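PDB 5B68: 4-alpha-glucanotransferase from Corynebacterium glutamicum, which belongs to the amylomaltases, or disproportionating enzymes, and joins an N-terminal beta-sandwich domain to a TIM-barrel-type domain. Local coordinates for residues A[208-222]-A[377-389]. Residues are numbered along the deposited sequence; the frame is centred on the assembly and turned at random.
Sequences VAQDGADFLLINPMH and AGMSIGIMADLAV
Asp-214 takes hold of the turn that leads into strand 382-387 with both backbone and side chain. Its carbonyl O is gripped by two consecutive amides, Ile-381 N at 3.0 Å and Gly-382 N, while its OD1 accepts Ser-380 N in a straight bond (N-H...O 166°) on the anti side of the carboxylate and well out of its plane. The other oxygen, OD2, forms a salt bridge with Arg-177, and Ser-380 OG turns to Tyr-172. Met-379, extended beyond CG, lies across the backbone of residues 213-215 with CE against Val-208 CG2 and Ala-213 CB.

Met-384 can be followed from CB to its tip, into the barrel interior. CB lies against Leu-217 CA; CG, anti to the backbone N (chi1 169°), touches Leu-217 CD1 at 3.6 Å; SD stays beside that methyl and approaches the Phe-215 ring obliquely, a Met-aromatic contact. A bend at the last torsion (chi3 -62°) then brings CE over a face of the Phe-215 ring, 4.2 Å from its centroid, a CH-pi contact.

Phe-215, Leu-217 and Met-384 lie on one face of two neighbouring parallel strands, 215-218 and 382-387, the second and third of the eight-stranded parallel sheet of the TIM-type barrel. Leu-216 N to Gly-382 O, Met-384 N to Leu-216 O (2.9 Å) and Ile-218 N to Met-384 O form the ladder, and Leu-216 and Ile-383 pack on the outer face, where Leu-201 of helix 198-209 touches Leu-216.

From Ile-218 onward the chains are bridged by water: one molecule donates to both Ile-218 O and Asp-386 OD2, which also bonds Tyr-235, and another links Met-221 N to Asp-386 O. Farther along, Ala-388 N donates to His-222 NE2 at 3.2 Å, nearly in the imidazole plane.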
ATOM      1  N   VAL A 208     -20.429   0.962 -12.293  1.00 18.94           N
ATOM      2  CA  VAL A 208     -19.987   2.391 -12.344  1.00 19.40           C
ATOM      3  C   VAL A 208     -19.354   2.630 -13.691  1.00 18.14           C
ATOM      4  O   VAL A 208     -19.302   3.767 -14.136  1.00 22.14           O
ATOM      5  CB  VAL A 208     -19.071   2.784 -11.188  1.00 20.82           C
ATOM      6  CG1 VAL A 208     -19.771   2.638  -9.855  1.00 22.62           C
ATOM      7  CG2 VAL A 208     -17.803   1.942 -11.178  1.00 19.42           C
ATOM      8  N   ALA A 209     -18.888   1.575 -14.375  1.00 18.08           N
ATOM      9  CA  ALA A 209     -18.321   1.734 -15.695  1.00 19.13           C
ATOM     10  C   ALA A 209     -19.400   2.201 -16.712  1.00 23.27           C
ATOM     11  O   ALA A 209     -19.072   2.815 -17.707  1.00 22.28           O
ATOM     12  CB  ALA A 209     -17.753   0.412 -16.165  1.00 18.44           C
ATOM     13  N   GLN A 210     -20.681   1.940 -16.425  1.00 23.71           N
ATOM     14  CA  GLN A 210     -21.767   2.249 -17.407  1.00 26.14           C
ATOM     15  C   GLN A 210     -21.946   3.750 -17.427  1.00 25.72           C
ATOM     16  O   GLN A 210     -22.534   4.297 -18.356  1.00 27.73           O
ATOM     17  CB  GLN A 210     -23.078   1.617 -16.948  1.00 28.72           C
ATOM     18  CG  GLN A 210     -22.981   0.124 -16.961  1.00 29.97           C
ATOM     19  CD  GLN A 210     -24.114  -0.590 -16.268  1.00 36.74           C
ATOM     20  OE1 GLN A 210     -24.966   0.012 -15.598  1.00 46.31           O
ATOM     21  NE2 GLN A 210     -24.047  -1.916 -16.320  1.00 36.67           N
ATOM     22  N   ASP A 211     -21.517   4.427 -16.366  1.00 23.51           N
ATOM     23  CA  ASP A 211     -21.593   5.866 -16.309  1.00 25.47           C
ATOM     24  C   ASP A 211     -20.302   6.618 -16.506  1.00 25.36           C
ATOM     25  O   ASP A 211     -20.293   7.822 -16.237  1.00 25.37           O
ATOM     26  CB  ASP A 211     -22.329   6.299 -15.042  1.00 28.49           C
ATOM     27  CG  ASP A 211     -23.643   5.607 -14.928  1.00 29.94           C
ATOM     28  OD1 ASP A 211     -24.484   5.867 -15.796  1.00 28.67           O
ATOM     29  OD2 ASP A 211     -23.831   4.756 -14.057  1.00 32.53           O
ATOM     30  N   GLY A 212     -19.278   5.948 -17.025  1.00 22.16           N
ATOM     31  CA  GLY A 212     -18.072   6.620 -17.423  1.00 25.40           C
ATOM     32  C   GLY A 212     -16.799   6.333 -16.637  1.00 23.74           C
ATOM     33  O   GLY A 212     -15.789   6.804 -16.998  1.00 22.53           O
ATOM     34  N   ALA A 213     -16.890   5.644 -15.498  1.00 20.97           N
ATOM     35  CA  ALA A 213     -15.722   5.386 -14.698  1.00 19.24           C
ATOM     36  C   ALA A 213     -14.742   4.511 -15.453  1.00 17.93           C
ATOM     37  O   ALA A 213     -15.154   3.496 -16.013  1.00 19.60           O
ATOM     38  CB  ALA A 213     -16.148   4.700 -13.400  1.00 20.03           C
ATOM     39  N   ASP A 214     -13.452   4.858 -15.405  1.00 16.80           N
ATOM     40  CA  ASP A 214     -12.382   4.048 -16.019  1.00 17.51           C
ATOM     41  C   ASP A 214     -11.569   3.215 -14.990  1.00 18.68           C
ATOM     42  O   ASP A 214     -10.795   2.322 -15.424  1.00 18.93           O
ATOM     43  CB  ASP A 214     -11.458   4.902 -16.869  1.00 19.95           C
ATOM     44  CG  ASP A 214     -11.953   5.012 -18.319  1.00 22.72           C
ATOM     45  OD1 ASP A 214     -12.305   3.958 -18.871  1.00 20.66           O
ATOM     46  OD2 ASP A 214     -12.075   6.159 -18.843  1.00 21.53           O
ATOM     47  N   PHE A 215     -11.782   3.454 -13.706  1.00 19.09           N
ATOM     48  CA  PHE A 215     -11.197   2.614 -12.692  1.00 16.95           C
ATOM     49  C   PHE A 215     -12.088   2.522 -11.475  1.00 19.25           C
ATOM     50  O   PHE A 215     -12.920   3.364 -11.266  1.00 17.94           O
ATOM     51  CB  PHE A 215      -9.809   3.110 -12.310  1.00 16.92           C
ATOM     52  CG  PHE A 215      -9.793   4.457 -11.687  1.00 16.97           C
ATOM     53  CD1 PHE A 215      -9.933   4.594 -10.337  1.00 18.58           C
ATOM     54  CD2 PHE A 215      -9.606   5.582 -12.443  1.00 18.01           C
ATOM     55  CE1 PHE A 215      -9.916   5.824  -9.751  1.00 19.77           C
ATOM     56  CE2 PHE A 215      -9.584   6.819 -11.861  1.00 17.86           C
ATOM     57  CZ  PHE A 215      -9.734   6.943 -10.519  1.00 18.22           C
ATOM     58  N   LEU A 216     -11.889   1.473 -10.695  1.00 17.88           N
ATOM     59  CA  LEU A 216     -12.495   1.339  -9.396  1.00 17.59           C
ATOM     60  C   LEU A 216     -11.367   1.128  -8.366  1.00 19.90           C
ATOM     61  O   LEU A 216     -10.749   0.076  -8.303  1.00 17.43           O
ATOM     62  CB  LEU A 216     -13.467   0.165  -9.357  1.00 19.54           C
ATOM     63  CG  LEU A 216     -14.145  -0.055  -8.033  1.00 18.71           C
ATOM     64  CD1 LEU A 216     -15.103   1.083  -7.701  1.00 19.57           C
ATOM     65  CD2 LEU A 216     -14.853  -1.382  -8.079  1.00 20.23           C
ATOM     66  N   LEU A 217     -11.093   2.190  -7.623  1.00 17.22           N
ATOM     67  CA  LEU A 217     -10.062   2.172  -6.557  1.00 17.82           C
ATOM     68  C   LEU A 217     -10.702   1.599  -5.354  1.00 18.11           C
ATOM     69  O   LEU A 217     -11.778   2.053  -4.920  1.00 17.18           O
ATOM     70  CB  LEU A 217      -9.529   3.593  -6.290  1.00 17.95           C
ATOM     71  CG  LEU A 217      -8.675   3.897  -5.088  1.00 18.63           C
ATOM     72  CD1 LEU A 217      -7.377   3.080  -5.144  1.00 17.43           C
ATOM     73  CD2 LEU A 217      -8.253   5.337  -5.008  1.00 18.67           C
ATOM     74  N   ILE A 218     -10.017   0.651  -4.741  1.00 19.30           N
ATOM     75  CA  ILE A 218     -10.462   0.003  -3.550  1.00 17.78           C
ATOM     76  C   ILE A 218      -9.449   0.055  -2.393  1.00 19.70           C
ATOM     77  O   ILE A 218      -8.317   0.529  -2.512  1.00 19.13           O
ATOM     78  CB  ILE A 218     -10.942  -1.440  -3.818  1.00 18.51           C
ATOM     79  CG1 ILE A 218      -9.768  -2.304  -4.336  1.00 19.96           C
ATOM     80  CG2 ILE A 218     -12.101  -1.429  -4.809  1.00 19.99           C
ATOM     81  CD1 ILE A 218     -10.065  -3.765  -4.426  1.00 21.69           C
ATOM     82  N   ASN A 219      -9.925  -0.347  -1.232  1.00 17.39           N
ATOM     83  CA  ASN A 219      -9.057  -0.549  -0.078  1.00 18.19           C
ATOM     84  C   ASN A 219      -8.075  -1.666  -0.315  1.00 17.34           C
ATOM     85  O   ASN A 219      -8.307  -2.518  -1.154  1.00 18.52           O
ATOM     86  CB  ASN A 219      -9.883  -0.898   1.170  1.00 18.99           C
ATOM     87  CG  ASN A 219     -10.799  -2.094   0.931  1.00 20.64           C
ATOM     88  OD1 ASN A 219     -10.505  -3.275   1.314  1.00 24.01           O
ATOM     89  ND2 ASN A 219     -11.869  -1.856   0.273  1.00 17.39           N
ATOM     90  N   PRO A 220      -6.981  -1.692   0.511  1.00 18.42           N
ATOM     91  CA  PRO A 220      -6.078  -2.819   0.465  1.00 18.99           C
ATOM     92  C   PRO A 220      -6.857  -4.103   0.735  1.00 19.64           C
ATOM     93  O   PRO A 220      -7.804  -4.134   1.556  1.00 18.90           O
ATOM     94  CB  PRO A 220      -5.088  -2.524   1.633  1.00 17.73           C
ATOM     95  CG  PRO A 220      -5.144  -1.032   1.865  1.00 20.19           C
ATOM     96  CD  PRO A 220      -6.559  -0.687   1.501  1.00 19.75           C
ATOM     97  N   MET A 221      -6.426  -5.152   0.070  1.00 17.57           N
ATOM     98  CA  MET A 221      -7.072  -6.473   0.186  1.00 18.95           C
ATOM     99  C   MET A 221      -6.129  -7.588   0.709  1.00 20.73           C
ATOM    100  O   MET A 221      -6.339  -8.803   0.487  1.00 21.85           O
ATOM    101  CB  MET A 221      -7.544  -6.853  -1.196  1.00 18.76           C
ATOM    102  CG  MET A 221      -8.447  -5.807  -1.873  1.00 24.50           C
ATOM    103  SD  MET A 221     -10.078  -5.829  -1.104  1.00 26.56           S
ATOM    104  CE  MET A 221     -10.741  -7.253  -1.968  1.00 29.76           C
ATOM    105  N   HIS A 222      -5.082  -7.141   1.372  1.00 19.38           N
ATOM    106  CA  HIS A 222      -4.049  -8.020   1.883  1.00 19.99           C
ATOM    107  C   HIS A 222      -4.604  -8.940   2.990  1.00 20.22           C
ATOM    108  O   HIS A 222      -5.465  -8.569   3.791  1.00 18.66           O
ATOM    109  CB  HIS A 222      -2.907  -7.248   2.517  1.00 19.43           C
ATOM    110  CG  HIS A 222      -2.384  -6.081   1.756  1.00 17.88           C
ATOM    111  ND1 HIS A 222      -1.808  -6.216   0.518  1.00 18.93           N
ATOM    112  CD2 HIS A 222      -2.266  -4.769   2.093  1.00 19.23           C
ATOM    113  CE1 HIS A 222      -1.374  -5.031   0.116  1.00 19.50           C
ATOM    114  NE2 HIS A 222      -1.697  -4.135   1.025  1.00 21.59           N
ATOM    115  N   ALA A 377     -16.473  -4.359 -19.227  1.00 21.44           N
ATOM    116  CA  ALA A 377     -17.426  -3.287 -19.111  1.00 21.09           C
ATOM    117  C   ALA A 377     -16.982  -1.958 -19.681  1.00 21.41           C
ATOM    118  O   ALA A 377     -17.752  -1.010 -19.645  1.00 25.62           O
ATOM    119  CB  ALA A 377     -17.834  -3.120 -17.679  1.00 21.77           C
ATOM    120  N   GLY A 378     -15.766  -1.863 -20.151  1.00 23.20           N
ATOM    121  CA  GLY A 378     -15.211  -0.667 -20.778  1.00 23.82           C
ATOM    122  C   GLY A 378     -14.154   0.096 -20.015  1.00 25.36           C
ATOM    123  O   GLY A 378     -13.646   1.122 -20.497  1.00 23.72           O
ATOM    124  N   MET A 379     -13.807  -0.331 -18.809  1.00 22.87           N
ATOM    125  CA  MET A 379     -12.789   0.401 -18.073  1.00 21.36           C
ATOM    126  C   MET A 379     -11.413   0.289 -18.733  1.00 20.54           C
ATOM    127  O   MET A 379     -10.951  -0.792 -19.018  1.00 20.89           O
ATOM    128  CB  MET A 379     -12.695  -0.106 -16.639  1.00 20.70           C
ATOM    129  CG  MET A 379     -13.903   0.172 -15.780  1.00 19.65           C
ATOM    130  SD  MET A 379     -13.532   0.057 -14.030  1.00 22.42           S
ATOM    131  CE  MET A 379     -14.853   1.037 -13.333  1.00 19.54           C
ATOM    132  N   SER A 380     -10.775   1.430 -18.945  1.00 19.99           N
ATOM    133  CA  SER A 380      -9.408   1.508 -19.434  1.00 20.26           C
ATOM    134  C   SER A 380      -8.355   0.997 -18.446  1.00 21.54           C
ATOM    135  O   SER A 380      -7.334   0.460 -18.836  1.00 20.53           O
ATOM    136  CB  SER A 380      -9.076   2.904 -19.952  1.00 22.68           C
ATOM    137  OG  SER A 380      -8.831   3.798 -18.912  1.00 23.94           O
ATOM    138  N   ILE A 381      -8.600   1.257 -17.172  1.00 20.52           N
ATOM    139  CA  ILE A 381      -7.720   0.816 -16.108  1.00 19.90           C
ATOM    140  C   ILE A 381      -8.242  -0.416 -15.379  1.00 19.99           C
ATOM    141  O   ILE A 381      -7.560  -1.397 -15.294  1.00 19.77           O
ATOM    142  CB  ILE A 381      -7.512   1.960 -15.103  1.00 20.42           C
ATOM    143  CG1 ILE A 381      -6.762   3.090 -15.779  1.00 21.00           C
ATOM    144  CG2 ILE A 381      -6.773   1.509 -13.867  1.00 20.84           C
ATOM    145  CD1 ILE A 381      -6.964   4.422 -15.119  1.00 20.92           C
ATOM    146  N   GLY A 382      -9.485  -0.377 -14.935  1.00 20.84           N
ATOM    147  CA  GLY A 382     -10.002  -1.467 -14.135  1.00 18.11           C
ATOM    148  C   GLY A 382      -9.856  -1.267 -12.641  1.00 17.92           C
ATOM    149  O   GLY A 382      -9.957  -0.179 -12.149  1.00 17.36           O
ATOM    150  N   ILE A 383      -9.691  -2.356 -11.919  1.00 17.35           N
ATOM    151  CA  ILE A 383      -9.470  -2.264 -10.502  1.00 18.21           C
ATOM    152  C   ILE A 383      -8.145  -1.566 -10.260  1.00 20.95           C
ATOM    153  O   ILE A 383      -7.159  -1.894 -10.883  1.00 19.55           O
ATOM    154  CB  ILE A 383      -9.420  -3.654  -9.852  1.00 19.69           C
ATOM    155  CG1 ILE A 383     -10.663  -4.466 -10.227  1.00 22.00           C
ATOM    156  CG2 ILE A 383      -9.270  -3.523  -8.349  1.00 19.11           C
ATOM    157  CD1 ILE A 383     -11.947  -3.711 -10.064  1.00 26.86           C
ATOM    158  N   MET A 384      -8.147  -0.636  -9.324  1.00 17.88           N
ATOM    159  CA  MET A 384      -6.923  -0.040  -8.851  1.00 18.29           C
ATOM    160  C   MET A 384      -6.774  -0.468  -7.396  1.00 17.75           C
ATOM    161  O   MET A 384      -7.569  -0.173  -6.556  1.00 16.29           O
ATOM    162  CB  MET A 384      -6.967   1.481  -9.042  1.00 21.07           C
ATOM    163  CG  MET A 384      -5.877   2.276  -8.372  1.00 22.31           C
ATOM    164  SD  MET A 384      -6.118   4.046  -8.618  1.00 27.11           S
ATOM    165  CE  MET A 384      -5.992   4.058 -10.400  1.00 23.03           C
ATOM    166  N   ALA A 385      -5.719  -1.210  -7.141  1.00 17.88           N
ATOM    167  CA  ALA A 385      -5.411  -1.711  -5.836  1.00 19.07           C
ATOM    168  C   ALA A 385      -4.716  -0.651  -4.963  1.00 19.89           C
ATOM    169  O   ALA A 385      -4.190   0.374  -5.459  1.00 20.53           O
ATOM    170  CB  ALA A 385      -4.545  -2.977  -6.026  1.00 19.55           C
ATOM    171  N   ASP A 386      -4.774  -0.844  -3.657  1.00 19.43           N
ATOM    172  CA  ASP A 386      -4.129   0.040  -2.677  1.00 20.34           C
ATOM    173  C   ASP A 386      -3.136  -0.808  -1.868  1.00 20.31           C
ATOM    174  O   ASP A 386      -3.510  -1.863  -1.397  1.00 18.43           O
ATOM    175  CB  ASP A 386      -5.190   0.654  -1.749  1.00 20.18           C
ATOM    176  CG  ASP A 386      -4.674   1.767  -0.832  1.00 26.79           C
ATOM    177  OD1 ASP A 386      -3.474   1.970  -0.593  1.00 31.94           O
ATOM    178  OD2 ASP A 386      -5.505   2.409  -0.225  1.00 32.54           O
ATOM    179  N   LEU A 387      -1.918  -0.300  -1.687  1.00 20.61           N
ATOM    180  CA  LEU A 387      -0.815  -1.014  -0.962  1.00 21.23           C
ATOM    181  C   LEU A 387      -0.640  -0.352   0.361  1.00 20.62           C
ATOM    182  O   LEU A 387      -0.247   0.813   0.436  1.00 19.72           O
ATOM    183  CB  LEU A 387       0.455  -0.924  -1.772  1.00 21.16           C
ATOM    184  CG  LEU A 387       1.757  -1.549  -1.201  1.00 21.19           C
ATOM    185  CD1 LEU A 387       1.568  -3.036  -0.895  1.00 20.65           C
ATOM    186  CD2 LEU A 387       2.875  -1.270  -2.187  1.00 23.38           C
ATOM    187  N   ALA A 388      -0.946  -1.069   1.442  1.00 18.53           N
ATOM    188  CA  ALA A 388      -0.679  -0.616   2.746  1.00 20.90           C
ATOM    189  C   ALA A 388       0.859  -0.365   2.936  1.00 19.95           C
ATOM    190  O   ALA A 388       1.667  -0.951   2.198  1.00 19.82           O
ATOM    191  CB  ALA A 388      -1.194  -1.686   3.705  1.00 19.98           C
ATOM    192  N   VAL A 389       1.234   0.444   3.905  1.00 22.78           N
ATOM    193  CA  VAL A 389       2.641   0.766   4.185  1.00 25.80           C
ATOM    194  C   VAL A 389       3.416  -0.419   4.795  1.00 22.31           C
ATOM    195  O   VAL A 389       4.629  -0.516   4.661  1.00 19.99           O
ATOM    196  CB  VAL A 389       2.841   1.924   5.223  1.00 30.63           C
ATOM    197  CG1 VAL A 389       4.253   2.471   5.022  1.00 38.07           C
ATOM    198  CG2 VAL A 389       1.867   3.015   5.032  1.00 36.73           C
TER
HETATM  199  O   HOH W   1      -7.798   3.038  -1.403  1.00 25.75           O
HETATM  200  O   HOH W   2      -6.492  -3.343  -3.189  1.00 17.55           O
HETATM  201  O   HOH W   3      -4.288  -4.563  -1.831  1.00 18.45           O